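Local coordinates for putative uncharacterized protein (Ustilago maydis, PDB 4GNX) that binds single-stranded DNA as part of the replication protein A complex, probably as its large subunit built from several OB-fold domains, at residues C[40-44]-C[64-68]; C[72-78]-C[102-108]; C[8-12]-C[94-98]; C[18-22]-C[110-116]. All blocks are in the same frame, centred on the assembly; numbering follows the deposited sequence.

Contact 1 (C[40-44]-C[64-68]); sequences LFSVN and FYPLL. With nucleotides of chain G.
Phe41 presents the face of its ring to the edge of Tyr65, overlapping it in an offset edge-to-face pair whose centroids lie 5.3 Å apart with the planes at 84°. The touching corner is Tyr65 CD1, 3.5 Å from Phe41 CD1, while Tyr65 CA sits over the same ring nearer its rim. With Tyr65 CG anti to the backbone N (chi1 -174°), the ring edge is turned to Phe41. At the rim of Phe41 and near its plane comes a methyl group, Leu68 CD1, 4.2 Å from Phe41 CZ; the same methyl is 4.3 Å from Val43 CG2, so one leucine branch bridges two residues of the strand. No hydrogen bond joins the segments. The turn is tied down instead by Lys25, whose NZ bonds to the carbonyl oxygens of Tyr65 and Leu68 and also makes a cation-pi contact with the Tyr65 ring. Leu40, next to Phe41 on the strand, turns to the DNA: its CD2 lies 3.8 Å from O4' of thymidine DT3 of chain G. Strand 39-46 thus meets nucleic acid with Leu40 and the apolar interior with Phe41 and Val43, and the turn after helix 59-64 packs against that inner side, as expected of the helical connection between the third and fourth strands of an OB fold.

Contact 2 (C[72-78]-C[102-108]); sequences HVYLISK and STEIEEC
This is an antiparallel strand pairing at the closing side of the barrel, strand 73-77 against strand 104-107, with axes 4.5 Å apart and directions at 160°. Leu75 and Glu106 form a hydrogen-bonded pair, Leu75 N to Glu106 O at 2.8 Å and Glu106 N to Leu75 O at 3.0 Å. Ser77 and Glu104 form the next, in which Glu104 N to Ser77 O is sound and the return bond is weak; Cys108 N to Val73 O, 3.0 Å, extends the pattern the other way. Between these lie the non-hydrogen-bonded pairs. Ile76 and Ile105 run side by side, CG1 to CG1 at 4.1 Å, on the face that carries Tyr74, and Ile105 CG2 reaches Tyr74 CD2 at 3.7 Å. Glu107 CG lies over one face of the Tyr74 ring, whose hydroxyl is bonded to Gln69 N. The extended Glu107 chain ends in a His-carboxylate hydrogen bond: His72 ND1 donates to the syn lone pair of Glu107 OE1 at 2.8 Å, bent to 144° at the hydrogen, with OE1 tilted 17° from the imidazole plane. Strand 95-99 borders 51-57 and the following strand 104-107 borders 73-77, consistent with the two together serving as the fifth OB-fold strand.

Contact 3 (C[8-12]-C[94-98]); sequences GLSPY and EYEIT
Tyr95 is the first residue of 94-98 to meet the N-terminal loop, and it carries most of the contact. Its ring is sandwiched: the carboxylate carbon of the preceding Glu94 lies over one face, and Pro11 CD over the opposite one. Pro11 CD stands 3.9 Å from the ring centroid and 25° off the normal, the geometry of a CH-pi contact, and its closest ring atom is Tyr95 CZ at 3.6 Å. Tyr95 CG is anti to the carbonyl carbon (chi1 -56°), which brings the ring to the loop; the Pro11 and Tyr95 side chains cross at about a right angle. Leu9 O approaches obliquely, 3.5 Å from Tyr95 CD2, and Ser10 CA lies 4.0 Å from Tyr95 CE2. Beyond them Tyr95 OH touches the edge of the Tyr12 ring at CE2, 4.2 Å away, while a weak bond from Tyr12 N to Ser10 OG lies within the loop.

Glu96 turns its side chain away from the loop, where OE1 accepts a bond from Lys85 N. With Ile97 the strand comes back to the contact: Ile97 CD1 meets Leu9 CD1 at 4.1 Å, the two chains crossing nearly perpendicularly. Both also touch Trp16 and Ile18, so this end belongs to the apolar interior, whereas the Tyr95 end is partly exposed. The loop runs across the strand, 98° between their directions. The chemistry implies that the N-terminal loop meets strand 95-99 through apolar and CH-pi contacts, with no hydrogen bond between the two segments.

Contact 4 (C[18-22]-C[110-116]); sequences IKARV and DATDVPE
Lys19 NZ is held by two groups of the 110-116 loop, Asp113 OD2 at 3.2 Å, a salt bridge, and the backbone oxygen Asp110 O at 3.3 Å; both hydrogen bonds are weak. The contact lays the segment that leaves one OB fold, on its way to strand 135-152 of the next, against the first strand of the domain it is leaving. The Lys19 chain bends at its second, third and fourth torsions, which curls the ammonium group round to the Asp113 carboxylate and the Asp110 carbonyl. Its CD meanwhile rests 3.7 Å from Val114 CG2. The valine splits its branches between two strand residues: with CG1 anti to the backbone N (chi1 -170°), CG1 faces Arg21 and CG2 faces Lys19, and Val73 of the neighbouring strand touches all three side chains.

The Arg21 guanidinium has partners on two of its nitrogens. NE bonds to Asn71 O, outside the contact, while NH1 points into the loop and makes a weak bond to Val114 O at 3.4 Å, in the plane of the guanidinium. NH1 also lies by Pro115 O, at a separation too short to be trusted. Glu116 approaches from above: its CG covers one face, 3.4 Å from Arg21 CZ, and its carboxylate forms a long salt bridge by charge alone, because OE2 is well out of the guanidinium plane. At the edge of the group, Ala111 CB lies 3.8 Å from Arg21 NH2.

Overall arrangement
All four contacts involve the first OB fold, two of them through flanking loops, and reach one mixed sheet, in which strands 17-30, 73-77 and 104-107 lie side by side. Contacts 1 and 2 are in series along the chain, centres 11 Å apart, and meet through Phe64 on Ile105. Contact 4 encloses both; it joins contact 2 through backbone pairing of 18-22 with 72-78, and contact 1 through Val22 on Val43. Contact 3 crosses contacts 2 and 4 in sequence, touches contact 4 where Leu9 and Ile97 pack on Ile18, and encloses contact 1, centres 18 Å apart. N-terminal loop, outgoing linker and strands meet round one barrel; DNA touches contact 1 and comes within about 4 Å of contact 3 (nearest atoms).

Contact 1 (C[40-44]-C[64-68])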
loop_
_atom_site.group_PDB
_atom_site.type_symbol
_atom_site.label_atom_id
_atom_site.label_comp_id
_atom_site.label_asym_id
_atom_site.label_seq_id
_atom_site.Cartn_x
_atom_site.Cartn_y
_atom_site.Cartn_z
ATOM N N LEU C 40 4.721 -10.775 26.861
ATOM C CA LEU C 40 3.487 -11.341 26.360
ATOM C C LEU C 40 3.722 -12.412 25.311
ATOM O O LEU C 40 4.827 -12.581 24.796
ATOM C CB LEU C 40 2.616 -10.251 25.756
ATOM C CG LEU C 40 3.066 -9.642 24.432
ATOM C CD1 LEU C 40 2.547 -10.430 23.243
ATOM C CD2 LEU C 40 2.569 -8.208 24.357
ATOM N N PHE C 41 2.664 -13.136 24.995
ATOM C CA PHE C 41 2.724 -14.079 23.910
ATOM C C PHE C 41 1.306 -14.251 23.427
ATOM O O PHE C 41 0.355 -13.786 24.065
ATOM C CB PHE C 41 3.291 -15.423 24.371
ATOM C CG PHE C 41 2.260 -16.335 24.954
ATOM C CD1 PHE C 41 1.827 -17.454 24.250
ATOM C CD2 PHE C 41 1.684 -16.062 26.194
ATOM C CE1 PHE C 41 0.850 -18.295 24.782
ATOM C CE2 PHE C 41 0.719 -16.910 26.730
ATOM C CZ PHE C 41 0.300 -18.023 26.026
ATOM N N SER C 42 1.159 -14.927 22.308
ATOM C CA SER C 42 -0.157 -15.167 21.803
ATOM C C SER C 42 -0.233 -16.461 21.056
ATOM O O SER C 42 0.754 -17.013 20.591
ATOM C CB SER C 42 -0.594 -14.034 20.888
ATOM O OG SER C 42 0.174 -14.047 19.705
ATOM N N VAL C 43 -1.458 -16.919 20.922
ATOM C CA VAL C 43 -1.752 -18.188 20.331
ATOM C C VAL C 43 -2.947 -17.985 19.413
ATOM O O VAL C 43 -3.817 -17.138 19.689
ATOM C CB VAL C 43 -2.099 -19.162 21.466
ATOM C CG1 VAL C 43 -3.416 -19.887 21.218
ATOM C CG2 VAL C 43 -0.943 -20.115 21.731
ATOM N N ASN C 44 -2.985 -18.723 18.314
ATOM C CA ASN C 44 -4.170 -18.719 17.482
ATOM C C ASN C 44 -4.929 -20.008 17.718
ATOM O O ASN C 44 -4.322 -21.064 17.943
ATOM C CB ASN C 44 -3.835 -18.502 16.000
ATOM C CG ASN C 44 -3.569 -17.036 15.656
ATOM O OD1 ASN C 44 -3.511 -16.170 16.529
ATOM N ND2 ASN C 44 -3.396 -16.753 14.368
ATOM N N PHE C 64 0.860 -20.059 31.294
ATOM C CA PHE C 64 0.303 -20.777 30.148
ATOM C C PHE C 64 1.214 -21.040 28.957
ATOM O O PHE C 64 0.929 -21.942 28.161
ATOM C CB PHE C 64 -0.985 -20.106 29.691
ATOM C CG PHE C 64 -1.976 -19.921 30.798
ATOM C CD1 PHE C 64 -2.441 -21.013 31.527
ATOM C CD2 PHE C 64 -2.436 -18.661 31.130
ATOM C CE1 PHE C 64 -3.355 -20.846 32.558
ATOM C CE2 PHE C 64 -3.355 -18.493 32.153
ATOM C CZ PHE C 64 -3.813 -19.584 32.867
ATOM N N TYR C 65 2.296 -20.271 28.827
ATOM C CA TYR C 65 3.180 -20.459 27.685
ATOM C C TYR C 65 3.664 -21.903 27.619
ATOM O O TYR C 65 3.539 -22.539 26.567
ATOM C CB TYR C 65 4.364 -19.487 27.654
ATOM C CG TYR C 65 5.172 -19.631 26.380
ATOM C CD1 TYR C 65 4.783 -18.970 25.209
ATOM C CD2 TYR C 65 6.297 -20.454 26.326
ATOM C CE1 TYR C 65 5.507 -19.104 24.031
ATOM C CE2 TYR C 65 7.022 -20.599 25.151
ATOM C CZ TYR C 65 6.624 -19.923 24.008
ATOM O OH TYR C 65 7.337 -20.058 22.837
ATOM N N PRO C 66 4.195 -22.433 28.742
ATOM C CA PRO C 66 4.637 -23.826 28.713
ATOM C C PRO C 66 3.474 -24.756 28.411
ATOM O O PRO C 66 3.632 -25.724 27.682
ATOM C CB PRO C 66 5.142 -24.063 30.138
ATOM C CG PRO C 66 5.471 -22.710 30.659
ATOM C CD PRO C 66 4.424 -21.823 30.064
ATOM N N LEU C 67 2.305 -24.418 28.933
ATOM C CA LEU C 67 1.130 -25.279 28.877
ATOM C C LEU C 67 0.519 -25.492 27.489
ATOM O O LEU C 67 -0.096 -26.522 27.234
ATOM C CB LEU C 67 0.068 -24.733 29.840
ATOM C CG LEU C 67 -1.254 -25.463 30.082
ATOM C CD1 LEU C 67 -1.042 -26.925 30.458
ATOM C CD2 LEU C 67 -2.029 -24.739 31.167
ATOM N N LEU C 68 0.670 -24.521 26.595
ATOM C CA LEU C 68 -0.019 -24.596 25.306
ATOM C C LEU C 68 0.942 -24.942 24.178
ATOM O O LEU C 68 1.951 -24.267 23.988
ATOM C CB LEU C 68 -0.746 -23.282 25.006
ATOM C CG LEU C 68 -1.924 -22.846 25.883
ATOM C CD1 LEU C 68 -2.182 -21.359 25.688
ATOM C CD2 LEU C 68 -3.175 -23.657 25.574
ATOM P P DT G 3 1.874 -1.425 24.318
ATOM O OP1 DT G 3 2.912 -0.403 24.611
ATOM O OP2 DT G 3 0.715 -1.078 23.464
ATOM O "O5'" DT G 3 2.613 -2.678 23.673
ATOM C "C5'" DT G 3 3.987 -2.941 24.005
ATOM C "C4'" DT G 3 4.602 -3.849 22.969
ATOM O "O4'" DT G 3 3.729 -4.982 22.765
ATOM C "C3'" DT G 3 4.802 -3.210 21.594
ATOM O "O3'" DT G 3 6.100 -3.572 21.110
ATOM C "C2'" DT G 3 3.696 -3.822 20.751
ATOM C "C1'" DT G 3 3.565 -5.193 21.377
ATOM N N1 DT G 3 2.267 -5.863 21.171
ATOM C C2 DT G 3 2.220 -6.905 20.270
ATOM O O2 DT G 3 3.189 -7.276 19.627
ATOM N N3 DT G 3 0.984 -7.490 20.138
ATOM C C4 DT G 3 -0.178 -7.152 20.809
ATOM O O4 DT G 3 -1.212 -7.778 20.592
ATOM C C5 DT G 3 -0.051 -6.054 21.748
ATOM C C7 DT G 3 -1.254 -5.615 22.523
ATOM C C6 DT G 3 1.149 -5.476 21.880
#

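Contact 2 (C[72-78]-C[102-108])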
loop_
_atom_site.group_PDB
_atom_site.type_symbol
_atom_site.label_atom_id
_atom_site.label_comp_id
_atom_site.label_asym_id
_atom_site.label_seq_id
_atom_site.Cartn_x
_atom_site.Cartn_y
_atom_site.Cartn_z
ATOM N N HIS C 72 -2.111 -29.260 19.451
ATOM C CA HIS C 72 -2.800 -29.885 20.580
ATOM C C HIS C 72 -4.095 -29.162 20.860
ATOM O O HIS C 72 -4.247 -28.003 20.479
ATOM C CB HIS C 72 -1.907 -29.892 21.815
ATOM C CG HIS C 72 -0.709 -30.805 21.701
ATOM N ND1 HIS C 72 -0.639 -31.986 22.338
ATOM C CD2 HIS C 72 0.484 -30.668 20.996
ATOM C CE1 HIS C 72 0.537 -32.579 22.059
ATOM N NE2 HIS C 72 1.224 -31.770 21.238
ATOM N N VAL C 73 -5.024 -29.844 21.533
ATOM C CA VAL C 73 -6.416 -29.389 21.709
ATOM C C VAL C 73 -6.734 -29.121 23.175
ATOM O O VAL C 73 -6.435 -29.947 24.035
ATOM C CB VAL C 73 -7.412 -30.444 21.183
ATOM C CG1 VAL C 73 -8.841 -30.113 21.595
ATOM C CG2 VAL C 73 -7.302 -30.583 19.672
ATOM N N TYR C 74 -7.365 -27.985 23.458
ATOM C CA TYR C 74 -7.558 -27.577 24.843
ATOM C C TYR C 74 -8.962 -27.091 25.189
ATOM O O TYR C 74 -9.703 -26.593 24.335
ATOM C CB TYR C 74 -6.562 -26.478 25.200
ATOM C CG TYR C 74 -5.109 -26.842 25.004
ATOM C CD1 TYR C 74 -4.509 -26.752 23.747
ATOM C CD2 TYR C 74 -4.322 -27.248 26.082
ATOM C CE1 TYR C 74 -3.172 -27.070 23.568
ATOM C CE2 TYR C 74 -2.982 -27.561 25.911
ATOM C CZ TYR C 74 -2.414 -27.472 24.651
ATOM O OH TYR C 74 -1.090 -27.784 24.468
ATOM N N LEU C 75 -9.303 -27.260 26.463
ATOM C CA LEU C 75 -10.468 -26.656 27.083
ATOM C C LEU C 75 -9.978 -25.377 27.712
ATOM O O LEU C 75 -9.174 -25.410 28.652
ATOM C CB LEU C 75 -11.012 -27.545 28.202
ATOM C CG LEU C 75 -12.011 -28.649 27.871
ATOM C CD1 LEU C 75 -11.771 -29.852 28.774
ATOM C CD2 LEU C 75 -13.433 -28.134 28.009
ATOM N N ILE C 76 -10.462 -24.254 27.188
ATOM C CA ILE C 76 -10.109 -22.945 27.708
ATOM C C ILE C 76 -11.368 -22.278 28.250
ATOM O O ILE C 76 -12.458 -22.397 27.670
ATOM C CB ILE C 76 -9.449 -22.081 26.626
ATOM C CG1 ILE C 76 -8.228 -22.799 26.050
ATOM C CG2 ILE C 76 -9.055 -20.719 27.185
ATOM C CD1 ILE C 76 -7.888 -22.357 24.643
ATOM N N SER C 77 -11.207 -21.574 29.365
ATOM C CA SER C 77 -12.342 -21.111 30.144
ATOM C C SER C 77 -12.001 -19.917 31.020
ATOM O O SER C 77 -10.915 -19.844 31.592
ATOM C CB SER C 77 -12.835 -22.250 31.043
ATOM O OG SER C 77 -14.178 -22.050 31.425
ATOM N N LYS C 78 -12.954 -18.994 31.121
ATOM C CA LYS C 78 -12.906 -17.874 32.070
ATOM C C LYS C 78 -11.767 -16.902 31.776
ATOM O O LYS C 78 -10.866 -16.692 32.599
ATOM C CB LYS C 78 -12.884 -18.376 33.521
ATOM C CG LYS C 78 -13.944 -17.724 34.386
ATOM C CD LYS C 78 -14.615 -18.749 35.294
ATOM C CE LYS C 78 -15.762 -18.145 36.113
ATOM N NZ LYS C 78 -16.833 -17.566 35.247
ATOM N N SER C 102 -7.667 -15.829 36.462
ATOM C CA SER C 102 -8.708 -16.833 36.682
ATOM C C SER C 102 -8.811 -17.890 35.558
ATOM O O SER C 102 -9.634 -18.808 35.636
ATOM C CB SER C 102 -10.063 -16.144 36.848
ATOM O OG SER C 102 -10.731 -16.032 35.599
ATOM N N THR C 103 -7.992 -17.751 34.518
ATOM C CA THR C 103 -8.154 -18.549 33.307
ATOM C C THR C 103 -7.801 -20.028 33.514
ATOM O O THR C 103 -6.734 -20.366 34.031
ATOM C CB THR C 103 -7.393 -17.929 32.111
ATOM O OG1 THR C 103 -8.031 -16.708 31.729
ATOM C CG2 THR C 103 -7.393 -18.850 30.897
ATOM N N GLU C 104 -8.732 -20.889 33.108
ATOM C CA GLU C 104 -8.595 -22.336 33.186
ATOM C C GLU C 104 -8.255 -22.907 31.815
ATOM O O GLU C 104 -9.006 -22.719 30.849
ATOM C CB GLU C 104 -9.912 -22.963 33.660
ATOM C CG GLU C 104 -10.204 -22.850 35.152
ATOM C CD GLU C 104 -9.885 -24.126 35.933
ATOM O OE1 GLU C 104 -9.103 -24.982 35.443
ATOM O OE2 GLU C 104 -10.423 -24.282 37.053
ATOM N N ILE C 105 -7.121 -23.602 31.743
ATOM C CA ILE C 105 -6.734 -24.379 30.567
ATOM C C ILE C 105 -6.422 -25.821 30.984
ATOM O O ILE C 105 -5.586 -26.070 31.867
ATOM C CB ILE C 105 -5.525 -23.769 29.833
ATOM C CG1 ILE C 105 -5.848 -22.348 29.369
ATOM C CG2 ILE C 105 -5.115 -24.649 28.659
ATOM C CD1 ILE C 105 -4.658 -21.581 28.841
ATOM N N GLU C 106 -7.119 -26.761 30.355
ATOM C CA GLU C 106 -6.858 -28.182 30.538
ATOM C C GLU C 106 -6.952 -28.869 29.181
ATOM O O GLU C 106 -7.891 -28.624 28.426
ATOM C CB GLU C 106 -7.842 -28.790 31.541
ATOM C CG GLU C 106 -7.471 -28.502 32.992
ATOM C CD GLU C 106 -8.587 -28.781 33.991
ATOM O OE1 GLU C 106 -9.633 -28.088 33.952
ATOM O OE2 GLU C 106 -8.398 -29.679 34.838
ATOM N N GLU C 107 -5.966 -29.713 28.871
ATOM C CA GLU C 107 -5.889 -30.399 27.576
ATOM C C GLU C 107 -6.914 -31.535 27.435
ATOM O O GLU C 107 -7.263 -32.199 28.413
ATOM C CB GLU C 107 -4.471 -30.913 27.318
ATOM C CG GLU C 107 -4.296 -31.557 25.952
ATOM C CD GLU C 107 -2.853 -31.820 25.578
ATOM O OE1 GLU C 107 -2.585 -31.948 24.362
ATOM O OE2 GLU C 107 -1.997 -31.903 26.484
ATOM N N CYS C 108 -7.381 -31.737 26.202
ATOM C CA CYS C 108 -8.405 -32.729 25.866
ATOM C C CYS C 108 -7.831 -34.034 25.353
ATOM O O CYS C 108 -6.727 -34.069 24.808
ATOM C CB CYS C 108 -9.337 -32.188 24.789
ATOM S SG CYS C 108 -10.572 -31.039 25.407
#

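Contact 3 (C[8-12]-C[94-98])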
loop_
_atom_site.group_PDB
_atom_site.type_symbol
_atom_site.label_atom_id
_atom_site.label_comp_id
_atom_site.label_asym_id
_atom_site.label_seq_id
_atom_site.Cartn_x
_atom_site.Cartn_y
_atom_site.Cartn_z
ATOM N N GLY C 8 -19.287 -17.943 18.752
ATOM C CA GLY C 8 -20.294 -17.595 19.708
ATOM C C GLY C 8 -19.844 -16.613 20.753
ATOM O O GLY C 8 -20.678 -16.036 21.418
ATOM N N LEU C 9 -18.544 -16.405 20.895
ATOM C CA LEU C 9 -17.979 -15.564 21.959
ATOM C C LEU C 9 -18.171 -14.062 21.803
ATOM O O LEU C 9 -18.113 -13.519 20.701
ATOM C CB LEU C 9 -16.488 -15.820 22.077
ATOM C CG LEU C 9 -16.014 -17.269 22.230
ATOM C CD1 LEU C 9 -14.504 -17.331 21.945
ATOM C CD2 LEU C 9 -16.395 -17.844 23.593
ATOM N N SER C 10 -18.346 -13.383 22.928
ATOM C CA SER C 10 -18.635 -11.948 22.945
ATOM C C SER C 10 -18.346 -11.404 24.339
ATOM O O SER C 10 -18.303 -12.170 25.308
ATOM C CB SER C 10 -20.120 -11.700 22.629
ATOM O OG SER C 10 -20.945 -12.217 23.667
ATOM N N PRO C 11 -18.185 -10.079 24.457
ATOM C CA PRO C 11 -18.067 -9.481 25.796
ATOM C C PRO C 11 -19.331 -9.660 26.659
ATOM O O PRO C 11 -19.247 -9.606 27.890
ATOM C CB PRO C 11 -17.848 -7.989 25.508
ATOM C CG PRO C 11 -17.575 -7.880 24.031
ATOM C CD PRO C 11 -18.205 -9.065 23.382
ATOM N N TYR C 12 -20.478 -9.907 26.018
ATOM C CA TYR C 12 -21.796 -9.910 26.702
ATOM C C TYR C 12 -22.117 -11.181 27.502
ATOM O O TYR C 12 -23.090 -11.209 28.257
ATOM C CB TYR C 12 -22.945 -9.557 25.719
ATOM C CG TYR C 12 -22.650 -8.314 24.916
ATOM C CD1 TYR C 12 -22.961 -7.055 25.408
ATOM C CD2 TYR C 12 -21.996 -8.403 23.687
ATOM C CE1 TYR C 12 -22.656 -5.912 24.687
ATOM C CE2 TYR C 12 -21.688 -7.276 22.952
ATOM C CZ TYR C 12 -22.014 -6.031 23.455
ATOM O OH TYR C 12 -21.688 -4.913 22.719
ATOM N N GLU C 94 -13.613 -9.910 14.733
ATOM C CA GLU C 94 -13.949 -8.724 15.511
ATOM C C GLU C 94 -13.435 -8.788 16.964
ATOM O O GLU C 94 -13.035 -7.773 17.541
ATOM C CB GLU C 94 -15.469 -8.623 15.509
ATOM C CG GLU C 94 -16.067 -7.359 16.092
ATOM C CD GLU C 94 -17.545 -7.523 16.411
ATOM O OE1 GLU C 94 -18.245 -6.488 16.502
ATOM O OE2 GLU C 94 -18.001 -8.686 16.570
ATOM N N TYR C 95 -13.453 -9.975 17.565
ATOM C CA TYR C 95 -12.950 -10.115 18.932
ATOM C C TYR C 95 -11.624 -10.887 19.045
ATOM O O TYR C 95 -11.185 -11.539 18.090
ATOM C CB TYR C 95 -14.019 -10.753 19.825
ATOM C CG TYR C 95 -15.338 -9.997 19.845
ATOM C CD1 TYR C 95 -15.376 -8.646 20.162
ATOM C CD2 TYR C 95 -16.546 -10.645 19.559
ATOM C CE1 TYR C 95 -16.562 -7.952 20.177
ATOM C CE2 TYR C 95 -17.745 -9.962 19.579
ATOM C CZ TYR C 95 -17.748 -8.615 19.887
ATOM O OH TYR C 95 -18.939 -7.923 19.910
ATOM N N GLU C 96 -10.974 -10.751 20.204
ATOM C CA GLU C 96 -9.926 -11.677 20.648
ATOM C C GLU C 96 -10.003 -11.968 22.155
ATOM O O GLU C 96 -10.799 -11.347 22.875
ATOM C CB GLU C 96 -8.512 -11.270 20.188
ATOM C CG GLU C 96 -8.095 -9.828 20.410
ATOM C CD GLU C 96 -6.965 -9.374 19.470
ATOM O OE1 GLU C 96 -6.171 -8.498 19.894
ATOM O OE2 GLU C 96 -6.868 -9.853 18.301
ATOM N N ILE C 97 -9.208 -12.936 22.616
ATOM C CA ILE C 97 -9.221 -13.346 24.014
ATOM C C ILE C 97 -7.964 -12.925 24.754
ATOM O O ILE C 97 -6.859 -13.054 24.233
ATOM C CB ILE C 97 -9.326 -14.857 24.122
ATOM C CG1 ILE C 97 -10.697 -15.334 23.642
ATOM C CG2 ILE C 97 -9.023 -15.313 25.545
ATOM C CD1 ILE C 97 -10.732 -16.819 23.342
ATOM N N THR C 98 -8.127 -12.430 25.974
ATOM C CA THR C 98 -6.974 -12.161 26.834
ATOM C C THR C 98 -7.050 -13.041 28.077
ATOM O O THR C 98 -8.062 -13.072 28.771
ATOM C CB THR C 98 -6.866 -10.685 27.272
ATOM O OG1 THR C 98 -7.297 -9.828 26.215
ATOM C CG2 THR C 98 -5.438 -10.331 27.614
#

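Contact 4 (C[18-22]-C[110-116])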
loop_
_atom_site.group_PDB
_atom_site.type_symbol
_atom_site.label_atom_id
_atom_site.label_comp_id
_atom_site.label_asym_id
_atom_site.label_seq_id
_atom_site.Cartn_x
_atom_site.Cartn_y
_atom_site.Cartn_z
ATOM N N ILE C 18 -14.420 -22.982 25.770
ATOM C CA ILE C 18 -14.239 -23.399 24.382
ATOM C C ILE C 18 -13.350 -24.625 24.265
ATOM O O ILE C 18 -12.463 -24.834 25.094
ATOM C CB ILE C 18 -13.711 -22.261 23.469
ATOM C CG1 ILE C 18 -12.347 -21.750 23.940
ATOM C CG2 ILE C 18 -14.738 -21.136 23.344
ATOM C CD1 ILE C 18 -11.774 -20.687 23.024
ATOM N N LYS C 19 -13.602 -25.430 23.240
ATOM C CA LYS C 19 -12.734 -26.547 22.894
ATOM C C LYS C 19 -12.060 -26.220 21.563
ATOM O O LYS C 19 -12.715 -26.186 20.519
ATOM C CB LYS C 19 -13.566 -27.818 22.770
ATOM C CG LYS C 19 -12.976 -29.037 23.475
ATOM C CD LYS C 19 -12.404 -30.056 22.498
ATOM C CE LYS C 19 -13.424 -31.103 22.054
ATOM N NZ LYS C 19 -13.171 -32.478 22.587
ATOM N N ALA C 20 -10.756 -25.954 21.595
ATOM C CA ALA C 20 -10.051 -25.473 20.398
ATOM C C ALA C 20 -8.632 -26.032 20.257
ATOM O O ALA C 20 -7.983 -26.339 21.273
ATOM C CB ALA C 20 -10.009 -23.959 20.415
ATOM N N ARG C 21 -8.134 -26.165 19.020
ATOM C CA ARG C 21 -6.720 -26.522 18.873
ATOM C C ARG C 21 -5.852 -25.335 18.534
ATOM O O ARG C 21 -6.255 -24.465 17.774
ATOM C CB ARG C 21 -6.458 -27.724 17.949
ATOM C CG ARG C 21 -6.370 -27.437 16.466
ATOM C CD ARG C 21 -5.493 -28.440 15.715
ATOM N NE ARG C 21 -5.503 -29.818 16.224
ATOM C CZ ARG C 21 -6.524 -30.665 16.126
ATOM N NH1 ARG C 21 -7.669 -30.284 15.566
ATOM N NH2 ARG C 21 -6.409 -31.898 16.610
ATOM N N VAL C 22 -4.667 -25.303 19.132
ATOM C CA VAL C 22 -3.696 -24.251 18.883
ATOM C C VAL C 22 -3.092 -24.474 17.514
ATOM O O VAL C 22 -2.442 -25.476 17.283
ATOM C CB VAL C 22 -2.551 -24.256 19.906
ATOM C CG1 VAL C 22 -1.588 -23.130 19.581
ATOM C CG2 VAL C 22 -3.080 -24.118 21.329
ATOM N N ASP C 110 -10.121 -36.055 23.448
ATOM C CA ASP C 110 -10.809 -36.112 22.153
ATOM C C ASP C 110 -10.313 -35.013 21.231
ATOM O O ASP C 110 -10.312 -33.837 21.603
ATOM C CB ASP C 110 -12.319 -35.949 22.322
ATOM C CG ASP C 110 -12.948 -37.097 23.061
ATOM O OD1 ASP C 110 -12.283 -37.682 23.942
ATOM O OD2 ASP C 110 -14.120 -37.409 22.770
ATOM N N ALA C 111 -9.897 -35.408 20.031
ATOM C CA ALA C 111 -9.487 -34.462 18.993
ATOM C C ALA C 111 -10.467 -34.467 17.809
ATOM O O ALA C 111 -10.383 -33.613 16.925
ATOM C CB ALA C 111 -8.064 -34.761 18.526
ATOM N N THR C 112 -11.405 -35.413 17.815
ATOM C CA THR C 112 -12.309 -35.643 16.680
ATOM C C THR C 112 -13.338 -34.532 16.409
ATOM O O THR C 112 -13.666 -34.266 15.251
ATOM C CB THR C 112 -13.025 -37.001 16.807
ATOM O OG1 THR C 112 -13.272 -37.278 18.190
ATOM C CG2 THR C 112 -12.162 -38.109 16.222
ATOM N N ASP C 113 -13.842 -33.889 17.461
ATOM C CA ASP C 113 -14.774 -32.766 17.301
ATOM C C ASP C 113 -14.093 -31.609 16.583
ATOM O O ASP C 113 -14.689 -30.960 15.723
ATOM C CB ASP C 113 -15.277 -32.225 18.647
ATOM C CG ASP C 113 -15.051 -33.178 19.808
ATOM O OD1 ASP C 113 -14.135 -34.030 19.754
ATOM O OD2 ASP C 113 -15.792 -33.045 20.804
ATOM N N VAL C 114 -12.844 -31.354 16.964
ATOM C CA VAL C 114 -12.075 -30.219 16.469
ATOM C C VAL C 114 -11.430 -30.514 15.116
ATOM O O VAL C 114 -10.761 -31.533 14.955
ATOM C CB VAL C 114 -10.972 -29.815 17.469
ATOM C CG1 VAL C 114 -10.336 -28.495 17.064
ATOM C CG2 VAL C 114 -11.541 -29.714 18.874
ATOM N N PRO C 115 -11.625 -29.614 14.140
ATOM C CA PRO C 115 -10.988 -29.769 12.834
ATOM C C PRO C 115 -9.467 -29.678 12.929
ATOM O O PRO C 115 -8.932 -29.073 13.863
ATOM C CB PRO C 115 -11.538 -28.589 12.025
ATOM C CG PRO C 115 -12.757 -28.135 12.761
ATOM C CD PRO C 115 -12.476 -28.413 14.201
ATOM N N GLU C 116 -8.781 -30.286 11.971
ATOM C CA GLU C 116 -7.327 -30.222 11.918
ATOM C C GLU C 116 -6.876 -29.290 10.796
ATOM O O GLU C 116 -7.584 -29.114 9.798
ATOM C CB GLU C 116 -6.715 -31.626 11.814
ATOM C CG GLU C 116 -6.772 -32.363 13.143
ATOM C CD GLU C 116 -6.262 -33.785 13.095
ATOM O OE1 GLU C 116 -6.951 -34.652 12.514
ATOM O OE2 GLU C 116 -5.183 -34.041 13.676
#